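Uncharacterized protein (Parabacteroides merdae, PDB 4MXN) probably hydrolyses glycosidic bonds in polysaccharides, as a putative member of glycosyl hydrolase family 28 with a parallel beta-helix fold. Local coordinates at residues V83-P88 against I118-S123; L166-N171 against A191-R196; K197-S202 against C212-A217. All blocks are in the same frame, centred on the assembly; numbering follows the deposited sequence. Where two conformers were deposited one is given.

Contact 1: residues V83-P88 against I118-S123; sequences VLVAVP and IIDGRS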
loop_
_atom_site.group_PDB
_atom_site.type_symbol
_atom_site.label_atom_id
_atom_site.label_comp_id
_atom_site.label_asym_id
_atom_site.label_seq_id
_atom_site.Cartn_x
_atom_site.Cartn_y
_atom_site.Cartn_z
ATOM N N VAL A 83 6.119 10.090 -6.610
ATOM C CA VAL A 83 4.823 9.863 -5.967
ATOM C C VAL A 83 4.063 8.835 -6.789
ATOM O O VAL A 83 3.935 9.029 -8.005
ATOM C CB VAL A 83 3.959 11.156 -5.800
ATOM C CG1 VAL A 83 2.697 10.884 -4.962
ATOM C CG2 VAL A 83 4.757 12.339 -5.242
ATOM N N LEU A 84 3.533 7.781 -6.133
ATOM C CA LEU A 84 2.622 6.799 -6.743
ATOM C C LEU A 84 1.209 7.309 -6.381
ATOM O O LEU A 84 0.873 7.365 -5.195
ATOM C CB LEU A 84 2.928 5.388 -6.201
ATOM C CG LEU A 84 2.377 4.207 -7.002
ATOM C CD1 LEU A 84 2.922 4.194 -8.458
ATOM C CD2 LEU A 84 2.691 2.897 -6.311
ATOM N N VAL A 85 0.454 7.837 -7.355
ATOM C CA VAL A 85 -0.830 8.468 -7.029
ATOM C C VAL A 85 -2.033 7.635 -7.519
ATOM O O VAL A 85 -2.069 7.155 -8.639
ATOM C CB VAL A 85 -0.896 9.958 -7.512
ATOM C CG1 VAL A 85 -0.500 10.132 -8.977
ATOM C CG2 VAL A 85 -2.256 10.594 -7.244
ATOM N N ALA A 86 -3.004 7.463 -6.649
ATOM C CA ALA A 86 -4.235 6.756 -6.968
ATOM C C ALA A 86 -5.082 7.527 -7.983
ATOM O O ALA A 86 -5.318 8.730 -7.825
ATOM C CB ALA A 86 -5.048 6.555 -5.699
ATOM N N VAL A 87 -5.557 6.820 -9.016
ATOM C CA VAL A 87 -6.510 7.360 -9.983
ATOM C C VAL A 87 -7.888 7.446 -9.263
ATOM O O VAL A 87 -8.206 6.519 -8.527
ATOM C CB VAL A 87 -6.546 6.484 -11.266
ATOM C CG1 VAL A 87 -7.002 5.049 -10.982
ATOM C CG2 VAL A 87 -7.392 7.130 -12.360
ATOM N N PRO A 88 -8.686 8.538 -9.402
ATOM C CA PRO A 88 -9.959 8.622 -8.641
ATOM C C PRO A 88 -11.069 7.853 -9.354
ATOM O O PRO A 88 -12.023 8.450 -9.847
ATOM C CB PRO A 88 -10.239 10.128 -8.600
ATOM C CG PRO A 88 -9.591 10.680 -9.815
ATOM C CD PRO A 88 -8.425 9.771 -10.174
ATOM N N ILE A 118 6.398 8.760 -1.924
ATOM C CA ILE A 118 5.048 8.794 -1.362
ATOM C C ILE A 118 4.097 7.913 -2.173
ATOM O O ILE A 118 4.220 7.826 -3.398
ATOM C CB ILE A 118 4.531 10.295 -1.357
ATOM C CG1 ILE A 118 5.401 11.212 -0.465
ATOM C CG2 ILE A 118 3.019 10.437 -1.002
ATOM C CD1 ILE A 118 5.267 12.774 -0.761
ATOM N N ILE A 119 3.165 7.262 -1.472
ATOM C CA ILE A 119 1.996 6.572 -2.031
ATOM C C ILE A 119 0.813 7.437 -1.588
ATOM O O ILE A 119 0.571 7.569 -0.379
ATOM C CB ILE A 119 1.841 5.081 -1.656
ATOM C CG1 ILE A 119 3.153 4.307 -1.878
ATOM C CG2 ILE A 119 0.680 4.469 -2.462
ATOM C CD1 ILE A 119 3.124 2.755 -1.428
ATOM N N ASP A 120 0.141 8.096 -2.555
ATOM C CA ASP A 120 -0.945 9.060 -2.319
ATOM C C ASP A 120 -2.297 8.459 -2.693
ATOM O O ASP A 120 -2.569 8.206 -3.880
ATOM C CB ASP A 120 -0.685 10.361 -3.114
ATOM C CG ASP A 120 -1.672 11.514 -2.876
ATOM O OD1 ASP A 120 -2.725 11.288 -2.229
ATOM O OD2 ASP A 120 -1.423 12.621 -3.393
ATOM N N GLY A 121 -3.135 8.281 -1.671
ATOM C CA GLY A 121 -4.443 7.641 -1.815
ATOM C C GLY A 121 -5.563 8.460 -2.402
ATOM O O GLY A 121 -6.589 7.883 -2.794
ATOM N N ARG A 122 -5.414 9.813 -2.440
ATOM C CA ARG A 122 -6.444 10.739 -2.957
ATOM C C ARG A 122 -7.832 10.346 -2.437
ATOM O O ARG A 122 -8.786 10.230 -3.202
ATOM C CB ARG A 122 -6.418 10.763 -4.501
ATOM C CG ARG A 122 -5.100 11.324 -5.052
ATOM C CD ARG A 122 -5.278 12.133 -6.305
ATOM N NE ARG A 122 -6.162 13.291 -6.151
ATOM C CZ ARG A 122 -7.155 13.582 -6.988
ATOM N NH1 ARG A 122 -7.415 12.792 -8.022
ATOM N NH2 ARG A 122 -7.902 14.663 -6.791
ATOM N N SER A 123 -7.924 10.113 -1.115
ATOM C CA SER A 123 -9.095 9.579 -0.435
ATOM C C SER A 123 -10.433 10.233 -0.808
ATOM O O SER A 123 -11.365 9.494 -1.096
ATOM C CB SER A 123 -8.905 9.629 1.076
ATOM O OG SER A 123 -8.928 10.951 1.584
#
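V83, L84 and V85 pair in parallel with I118, I119 and D120, the way successive coils stack in a right-handed parallel beta-helix, the fold of glycosyl hydrolase family 28. The axes of the two short strand segments come within 4.7 Å and run 9° from parallel. Backbone hydrogen bonds hold them: L84 N donates to I118 O at 2.8 Å, D120 N to L84 O at 2.8 Å, and A86 N to D120 O at 2.9 Å.

Apolar contacts follow the register. V83 has CG1 anti to its backbone N (chi1 -173°), which sets this methyl 4.0 Å from I118 CG2 and also beside D120 CB; branched residues suit such extended backbone. L84 and I119 turn to the opposite, buried face, where I119 also packs on L166. A86 is small enough to sit by G121 O.

R122 touches with both its methylenes and its guanidinium: R122 CD lies 3.5 Å from V85 CG2, and R122 NH1 comes obliquely within 3.5 Å of P88 CG. A serine here would remove these methylenes and the guanidinium, and would probably leave V85 CG2 and the P88 ring uncovered on that side. In an Asx turn, D120 OD1 accepts from R122 N at 3.1 Å, met 37° above the carboxylate plane.

Contact 2: residues L166-N171 against A191-R196; sequences LQDAAN and AGASDR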
loop_
_atom_site.group_PDB
_atom_site.type_symbol
_atom_site.label_atom_id
_atom_site.label_comp_id
_atom_site.label_asym_id
_atom_site.label_seq_id
_atom_site.Cartn_x
_atom_site.Cartn_y
_atom_site.Cartn_z
ATOM N N LEU A 166 3.065 6.961 3.441
ATOM C CA LEU A 166 1.735 6.474 3.062
ATOM C C LEU A 166 0.789 7.607 3.368
ATOM O O LEU A 166 0.624 7.984 4.532
ATOM C CB LEU A 166 1.407 5.173 3.842
ATOM C CG LEU A 166 2.373 4.007 3.565
ATOM C CD1 LEU A 166 2.026 2.801 4.390
ATOM C CD2 LEU A 166 2.398 3.661 2.072
ATOM N N GLN A 167 0.249 8.220 2.327
ATOM C CA GLN A 167 -0.534 9.427 2.514
ATOM C C GLN A 167 -1.961 9.334 2.018
ATOM O O GLN A 167 -2.219 8.954 0.870
ATOM C CB GLN A 167 0.183 10.572 1.789
ATOM C CG GLN A 167 -0.511 11.933 1.802
ATOM C CD GLN A 167 0.371 12.966 1.151
ATOM O OE1 GLN A 167 1.400 13.369 1.691
ATOM N NE2 GLN A 167 0.029 13.355 -0.051
ATOM N N ASP A 168 -2.882 9.811 2.872
ATOM C CA ASP A 168 -4.295 10.045 2.554
ATOM C C ASP A 168 -4.965 8.813 1.950
ATOM O O ASP A 168 -5.624 8.881 0.917
ATOM C CB ASP A 168 -4.399 11.264 1.607
ATOM C CG ASP A 168 -5.802 11.742 1.331
ATOM O OD1 ASP A 168 -6.618 11.764 2.285
ATOM O OD2 ASP A 168 -6.084 12.108 0.163
ATOM N N ALA A 169 -4.818 7.696 2.643
ATOM C CA ALA A 169 -5.394 6.420 2.288
ATOM C C ALA A 169 -6.915 6.542 2.114
ATOM O O ALA A 169 -7.568 7.185 2.940
ATOM C CB ALA A 169 -5.074 5.402 3.380
ATOM N N ALA A 170 -7.466 5.922 1.038
ATOM C CA ALA A 170 -8.909 5.910 0.766
ATOM C C ALA A 170 -9.642 5.018 1.760
ATOM O O ALA A 170 -10.853 5.126 1.914
ATOM C CB ALA A 170 -9.171 5.433 -0.652
ATOM N N ASN A 171 -8.902 4.126 2.432
ATOM C CA ASN A 171 -9.457 3.233 3.436
ATOM C C ASN A 171 -8.431 3.185 4.586
ATOM O O ASN A 171 -8.135 4.230 5.141
ATOM C CB ASN A 171 -9.783 1.880 2.810
ATOM C CG ASN A 171 -10.918 1.151 3.505
ATOM O OD1 ASN A 171 -11.089 1.232 4.718
ATOM N ND2 ASN A 171 -11.703 0.397 2.753
ATOM N N ALA A 191 -2.283 10.962 7.619
ATOM C CA ALA A 191 -3.734 10.755 7.547
ATOM C C ALA A 191 -4.365 11.411 6.327
ATOM O O ALA A 191 -5.252 10.810 5.730
ATOM C CB ALA A 191 -4.409 11.277 8.809
ATOM N N GLY A 192 -3.900 12.611 5.969
ATOM C CA GLY A 192 -4.482 13.401 4.891
ATOM C C GLY A 192 -5.889 13.759 5.316
ATOM O O GLY A 192 -6.080 14.306 6.400
ATOM N N ALA A 193 -6.892 13.350 4.529
ATOM C CA ALA A 193 -8.293 13.586 4.892
ATOM C C ALA A 193 -8.923 12.350 5.599
ATOM O O ALA A 193 -10.085 12.383 5.976
ATOM C CB ALA A 193 -9.084 13.951 3.651
ATOM N N SER A 194 -8.166 11.266 5.767
ATOM C CA SER A 194 -8.674 10.027 6.386
ATOM C C SER A 194 -8.813 10.109 7.923
ATOM O O SER A 194 -7.870 10.521 8.609
ATOM C CB SER A 194 -7.757 8.856 6.048
ATOM O OG SER A 194 -8.176 7.683 6.729
ATOM N N ASP A 195 -9.957 9.638 8.453
ATOM C CA ASP A 195 -10.164 9.537 9.906
ATOM C C ASP A 195 -10.100 8.058 10.323
ATOM O O ASP A 195 -10.425 7.716 11.466
ATOM C CB ASP A 195 -11.510 10.187 10.324
ATOM C CG ASP A 195 -12.788 9.545 9.798
ATOM O OD1 ASP A 195 -12.697 8.598 8.979
ATOM O OD2 ASP A 195 -13.880 9.955 10.242
ATOM N N ARG A 196 -9.710 7.186 9.370
ATOM C CA ARG A 196 -9.643 5.738 9.534
ATOM C C ARG A 196 -8.319 5.288 10.160
ATOM O O ARG A 196 -7.374 6.075 10.266
ATOM C CB ARG A 196 -9.864 5.048 8.170
ATOM C CG ARG A 196 -11.301 5.265 7.652
ATOM C CD ARG A 196 -11.466 4.967 6.165
ATOM N NE ARG A 196 -10.681 5.874 5.304
ATOM C CZ ARG A 196 -11.102 7.060 4.873
ATOM N NH1 ARG A 196 -12.292 7.523 5.236
ATOM N NH2 ARG A 196 -10.329 7.799 4.081
HETATM O O HOH W 1 -6.667 5.417 6.892
#
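R196 reaches across to the backbone carbonyls of A169 and N171 and grips both with one edge of its guanidinium. R196 NH2 donates to A169 O at 3.0 Å, lying in that carbonyl's plane; R196 NE donates to N171 O at 3.0 Å, but meets it from 36° above the carbonyl plane. The bend at chi3 (-64°) swings the flat group round to this position, and the two bonds fix its rotation. A170 O lies over one guanidinium face without bonding to it, and is instead bonded by R127. Arginine suits the place because its in-plane N-H groups can serve two carbonyls at once.

Segment 166-171 runs from the end of strand 165-167 into a loop, and 191-196 is the loop after strand 182-190; both leave the C-terminal ends of neighbouring strands, on successive coils of the parallel beta-helix.

The second polar link is A193 N to D168 OD1, 2.8 Å, an oxygen that also accepts from S123 OG. It is set up by a type II' turn from A191 to S194, closed by S194 N to A191 O. G192 fits the turn's positive phi, and a CB there would run into D168 CB.

One water joins the sides, donating to N171 O at 2.6 Å and accepting from S194 OG at 2.7 Å. In an ST turn, S194 OG also accepts from R196 N at 3.1 Å.

Contact 3: residues K197-S202 against C212-A217; sequences KAISIS and CYFNMA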
loop_
_atom_site.group_PDB
_atom_site.type_symbol
_atom_site.label_atom_id
_atom_site.label_comp_id
_atom_site.label_asym_id
_atom_site.label_seq_id
_atom_site.Cartn_x
_atom_site.Cartn_y
_atom_site.Cartn_z
ATOM N N LYS A 197 -8.262 3.995 10.557
ATOM C CA LYS A 197 -7.069 3.364 11.125
ATOM C C LYS A 197 -5.946 3.373 10.106
ATOM O O LYS A 197 -6.206 3.433 8.901
ATOM C CB LYS A 197 -7.364 1.922 11.604
ATOM C CG LYS A 197 -8.394 1.851 12.745
ATOM C CD LYS A 197 -7.749 2.150 14.093
ATOM C CE LYS A 197 -8.716 2.133 15.256
ATOM N NZ LYS A 197 -7.994 2.327 16.530
ATOM N N ALA A 198 -4.702 3.381 10.587
ATOM C CA ALA A 198 -3.524 3.370 9.732
ATOM C C ALA A 198 -3.118 1.947 9.408
ATOM O O ALA A 198 -2.593 1.707 8.323
ATOM C CB ALA A 198 -2.368 4.086 10.415
ATOM N N ILE A 199 -3.294 1.009 10.371
ATOM C CA ILE A 199 -2.853 -0.387 10.194
ATOM C C ILE A 199 -3.862 -1.364 10.749
ATOM O O ILE A 199 -4.283 -1.231 11.896
ATOM C CB ILE A 199 -1.459 -0.622 10.845
ATOM C CG1 ILE A 199 -0.383 0.212 10.133
ATOM C CG2 ILE A 199 -1.041 -2.128 10.803
ATOM C CD1 ILE A 199 0.677 0.461 10.927
ATOM N N SER A 200 -4.177 -2.395 9.939
ATOM C CA SER A 200 -5.034 -3.515 10.277
ATOM C C SER A 200 -4.172 -4.785 10.249
ATOM O O SER A 200 -3.527 -5.055 9.225
ATOM C CB SER A 200 -6.219 -3.602 9.321
ATOM O OG SER A 200 -7.056 -4.693 9.666
ATOM N N ILE A 201 -4.106 -5.525 11.384
ATOM C CA ILE A 201 -3.305 -6.758 11.487
ATOM C C ILE A 201 -4.205 -7.886 12.007
ATOM O O ILE A 201 -4.933 -7.707 12.997
ATOM C CB ILE A 201 -2.008 -6.595 12.363
ATOM C CG1 ILE A 201 -1.073 -5.477 11.828
ATOM C CG2 ILE A 201 -1.227 -7.919 12.474
ATOM C CD1 ILE A 201 0.114 -5.058 12.757
ATOM N N SER A 202 -4.156 -9.041 11.340
ATOM C CA SER A 202 -4.909 -10.234 11.739
ATOM C C SER A 202 -4.167 -11.483 11.290
ATOM O O SER A 202 -3.625 -11.501 10.180
ATOM C CB SER A 202 -6.331 -10.220 11.181
ATOM O OG SER A 202 -6.364 -10.361 9.772
ATOM N N CYS A 212 8.334 3.805 13.171
ATOM C CA CYS A 212 7.209 4.231 12.347
ATOM C C CYS A 212 6.513 5.419 12.977
ATOM O O CYS A 212 6.404 5.500 14.204
ATOM C CB CYS A 212 6.265 3.062 12.093
ATOM S SG CYS A 212 7.015 1.774 11.071
ATOM N N TYR A 213 6.108 6.382 12.131
ATOM C CA TYR A 213 5.435 7.603 12.589
ATOM C C TYR A 213 4.010 7.646 12.045
ATOM O O TYR A 213 3.800 7.386 10.854
ATOM C CB TYR A 213 6.221 8.869 12.159
ATOM C CG TYR A 213 5.662 10.158 12.725
ATOM C CD1 TYR A 213 5.877 10.512 14.052
ATOM C CD2 TYR A 213 4.925 11.033 11.927
ATOM C CE1 TYR A 213 5.354 11.690 14.581
ATOM C CE2 TYR A 213 4.403 12.222 12.443
ATOM C CZ TYR A 213 4.609 12.540 13.774
ATOM O OH TYR A 213 4.076 13.706 14.265
ATOM N N PHE A 214 3.034 7.952 12.920
ATOM C CA PHE A 214 1.614 8.092 12.551
ATOM C C PHE A 214 1.245 9.546 12.850
ATOM O O PHE A 214 1.320 9.941 14.007
ATOM C CB PHE A 214 0.750 7.076 13.307
ATOM C CG PHE A 214 1.229 5.658 13.123
ATOM C CD1 PHE A 214 0.827 4.908 12.020
ATOM C CD2 PHE A 214 2.127 5.086 14.024
ATOM C CE1 PHE A 214 1.288 3.604 11.842
ATOM C CE2 PHE A 214 2.572 3.781 13.852
ATOM C CZ PHE A 214 2.158 3.051 12.761
ATOM N N ASN A 215 0.960 10.371 11.816
ATOM C CA ASN A 215 0.740 11.804 12.046
ATOM C C ASN A 215 -0.659 12.160 12.669
ATOM O O ASN A 215 -0.938 13.344 12.913
ATOM C CB ASN A 215 0.958 12.585 10.738
ATOM C CG ASN A 215 -0.259 12.670 9.858
ATOM O OD1 ASN A 215 -1.180 11.826 9.936
ATOM N ND2 ASN A 215 -0.291 13.700 9.009
HETATM N N MSE A 216 -1.530 11.146 12.828
HETATM C CA MSE A 216 -2.903 11.181 13.364
HETATM C C MSE A 216 -2.875 11.213 14.907
HETATM O O MSE A 216 -1.900 10.770 15.496
HETATM C CB MSE A 216 -3.681 9.931 12.856
HETATM C CG MSE A 216 -3.066 8.580 13.311
HETATM SE SE MSE A 216 -3.777 6.944 12.492
HETATM C CE MSE A 216 -5.628 6.995 13.126
ATOM N N ALA A 217 -3.958 11.638 15.559
ATOM C CA ALA A 217 -3.972 11.701 17.026
ATOM C C ALA A 217 -4.378 10.375 17.721
ATOM O O ALA A 217 -3.684 9.974 18.657
ATOM C CB ALA A 217 -4.870 12.830 17.496
#
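I199 and F214 meet with their side chains crossing at about a right angle, the CD1 methyl of I199 coming in at the edge of the phenyl ring, near its plane. I199 CD1 lies 3.3 Å from F214 CE1 and 3.5 Å from F214 CZ; the CG1-CD1 bond of I199 is modelled short, so the exact gap is doubtful, though the edge-on approach is plain. A198 adds a second touch, obliquely, with A198 CB 3.7 Å from F214 CD1. That one methyl also packs against M216, a selenomethionine, at 3.8 Å from A198 CB to M216 SE. Alanine suits a spot where the ring and the M216 side chain close in together, since its single carbon serves both.

M216 gets there with CG placed between its backbone N and carbonyl carbon (chi1 61°); a bend at chi3 (-64°) then turns CE toward K197, with M216 CE 4.4 Å from K197 CA.

Farther out, two different sheets of the parallel beta-helix position these groups. Strand 199-202 lies between strands 174-177 and 221-223, and I199 packs on E174 and L221 of these. Strand 213-214 pairs with strand 182-190 of another sheet, from which V189 touches both A198 and F214, while P220 also packs against F214. The contact therefore joins side chains from two different sheets of the beta-helix, and not adjacent strands of one sheet. At the margin the CB of K197 points away from segment 212-217, and K197 NZ is hydrogen-bonded to N219 O.

No hydrogen bond or charge pair crosses between the segments. Cohesion here comes from dispersion and from excluding water around buried A198, I199 and F214, so it depends on how closely the methyls, the ring and the M216 side chain fit rather than on directed bonds.

Overall arrangement
The three contacts follow one another along the chain and along the stack of coils, each closing before the next opens. Contacts 1 and 2 have centres about 10 Å apart and touch directly: G121 N lies 2.8 Å from Q167 O, a probable hydrogen bond where strands 118-120 and 165-167 are neighbours, and S123 OG with D168 OD1 is probably a second. Contact 2 joins contact 3, also about 10 Å between centres, through A191 N and N215 OD1 at 2.7 Å. Contacts 1 and 3 do not meet; their centres are about 17 Å apart and their nearest atoms about 10 Å. Backbone pairing, loop bridging and interior packing thus adjoin in sequence within the beta-helix.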